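Local coordinates for protein HTH-type transcriptional regulator mcbR (Escherichia coli UMEA 3718-1, PDB 4P9F) that is important for biofilm formation and represses expression of mcbA by binding its promoter region, which prevents colanic acid overproduction and mucoidy, at residues A[5-10]-A[46-51]. Sequence-based numbering, arbitrary orientation.
Sequences SLTLQV and REALLR
Thr7 carries most of this contact, reaching from the first helix of the winged helix-turn-helix domain between Glu47, Ala48 and Arg51 of helix 42-54, the second helix of the helix-turn-helix motif. The helix segments approach to 8.2 Å between axes and cross at -53°, with Thr7 and Ala48 nearest in backbone, their CA atoms 5.4 Å apart. Packing is tight on the apolar side, because a residue as small as Ala48 lets the backbone of helix 6-19 come close: Ala48 CB touches the carbonyl oxygen Thr7 O at 3.6 Å and Val10 CG1 at 3.7 Å. Val10 also rests on Leu38 and Met40, which ties this buried corner to the preceding helix and turn of the motif.

The threonine's two branches divide the work. Its chi1 of -53°, measured to OG1, leaves CG2 anti to the backbone N, and the methyl projects over the guanidinium of Arg51, centred on one face with CG2 3.5 Å from CZ; it also packs against the CB of Glu47. An extended chain from CG to NE carries the arginine across the threonine at about a right angle; its NH1 passes Leu8 CA and forms a salt bridge with Glu11, one turn further along helix 6-19. The hydroxyl turns to the looser, hydrated side. There a water lies 2.9 Å from Thr7 OG1 and only 2.5 Å from Glu47 OE1, a short separation that leaves the exact geometry of this bridge doubtful, while OG1 and OE1 themselves stand 3.2 Å apart.

The interface thus joins a close apolar seam to a polar margin formed by Thr7, Glu47 and their water. Separately, the salt bridge to Glu11 probably offsets the charge of Arg51 and holds its guanidinium with one face against the threonine methyl.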
# COMPACT_ATOMS: atom_id res chain seq x y z
N SER A 5 0.05 -3.55 22.76
CA SER A 5 1.50 -3.56 22.71
C SER A 5 1.97 -2.12 22.85
O SER A 5 1.40 -1.22 22.24
CB SER A 5 1.95 -4.18 21.39
OG SER A 5 3.22 -3.70 21.00
N LEU A 6 3.04 -1.91 23.62
CA LEU A 6 3.60 -0.57 23.76
C LEU A 6 4.16 -0.14 22.41
O LEU A 6 4.07 1.02 22.00
CB LEU A 6 4.70 -0.56 24.85
CG LEU A 6 4.17 -0.66 26.28
CD1 LEU A 6 5.30 -0.46 27.33
CD2 LEU A 6 2.96 0.27 26.52
N THR A 7 4.80 -1.07 21.74
CA THR A 7 5.36 -0.75 20.43
C THR A 7 4.28 -0.33 19.43
O THR A 7 4.44 0.65 18.72
CB THR A 7 6.10 -1.96 19.87
OG1 THR A 7 7.04 -2.42 20.84
CG2 THR A 7 6.81 -1.61 18.52
N LEU A 8 3.16 -1.05 19.41
CA LEU A 8 2.07 -0.74 18.48
C LEU A 8 1.46 0.62 18.81
O LEU A 8 1.11 1.38 17.91
CB LEU A 8 0.97 -1.81 18.53
CG LEU A 8 -0.28 -1.58 17.64
CD1 LEU A 8 0.14 -1.41 16.17
CD2 LEU A 8 -1.27 -2.74 17.81
N GLN A 9 1.39 0.94 20.11
CA GLN A 9 0.77 2.18 20.55
C GLN A 9 1.61 3.37 20.10
O GLN A 9 1.09 4.36 19.58
CB GLN A 9 0.63 2.18 22.07
CG GLN A 9 -0.17 3.32 22.59
CD GLN A 9 -1.56 3.32 21.99
OE1 GLN A 9 -1.97 4.28 21.33
NE2 GLN A 9 -2.29 2.22 22.19
N VAL A 10 2.91 3.27 20.27
CA VAL A 10 3.79 4.32 19.77
C VAL A 10 3.73 4.42 18.24
O VAL A 10 3.69 5.50 17.68
CB VAL A 10 5.27 4.09 20.20
CG1 VAL A 10 6.16 5.19 19.61
CG2 VAL A 10 5.39 4.06 21.75
N ARG A 46 12.09 2.75 19.79
CA ARG A 46 12.95 2.44 18.65
C ARG A 46 12.30 1.47 17.66
O ARG A 46 12.39 1.66 16.44
CB ARG A 46 14.29 1.87 19.13
CG ARG A 46 15.29 1.65 17.97
CD ARG A 46 16.54 0.87 18.40
NE ARG A 46 16.20 -0.48 18.83
CZ ARG A 46 16.25 -0.90 20.09
NH1 ARG A 46 16.68 -0.09 21.06
NH2 ARG A 46 15.90 -2.14 20.39
N GLU A 47 11.63 0.43 18.17
CA GLU A 47 10.99 -0.53 17.26
C GLU A 47 9.88 0.10 16.43
O GLU A 47 9.71 -0.22 15.24
CB GLU A 47 10.40 -1.73 18.02
CG GLU A 47 11.43 -2.64 18.65
CD GLU A 47 10.81 -3.84 19.36
OE1 GLU A 47 9.57 -3.86 19.56
OE2 GLU A 47 11.56 -4.77 19.72
N ALA A 48 9.11 0.98 17.05
CA ALA A 48 8.01 1.65 16.35
C ALA A 48 8.56 2.51 15.22
O ALA A 48 8.06 2.48 14.10
CB ALA A 48 7.19 2.51 17.34
N LEU A 49 9.64 3.24 15.52
CA LEU A 49 10.27 4.07 14.51
C LEU A 49 10.82 3.22 13.35
O LEU A 49 10.67 3.58 12.19
CB LEU A 49 11.38 4.91 15.16
CG LEU A 49 10.90 5.99 16.13
CD1 LEU A 49 12.02 6.40 17.09
CD2 LEU A 49 10.42 7.21 15.36
N LEU A 50 11.43 2.08 13.68
CA LEU A 50 11.99 1.17 12.67
C LEU A 50 10.89 0.53 11.83
O LEU A 50 11.10 0.27 10.65
CB LEU A 50 12.86 0.09 13.32
CG LEU A 50 14.20 0.65 13.81
CD1 LEU A 50 14.98 -0.38 14.63
CD2 LEU A 50 15.02 1.13 12.61
N ARG A 51 9.73 0.29 12.44
CA ARG A 51 8.58 -0.20 11.67
C ARG A 51 8.19 0.82 10.59
O ARG A 51 7.84 0.45 9.48
CB ARG A 51 7.38 -0.43 12.60
CG ARG A 51 7.48 -1.67 13.50
CD ARG A 51 6.20 -1.83 14.33
NE ARG A 51 6.27 -3.01 15.19
CZ ARG A 51 5.27 -3.45 15.94
NH1 ARG A 51 4.11 -2.79 15.95
NH2 ARG A 51 5.43 -4.55 16.67
O HOH W 1 7.49 -5.14 19.96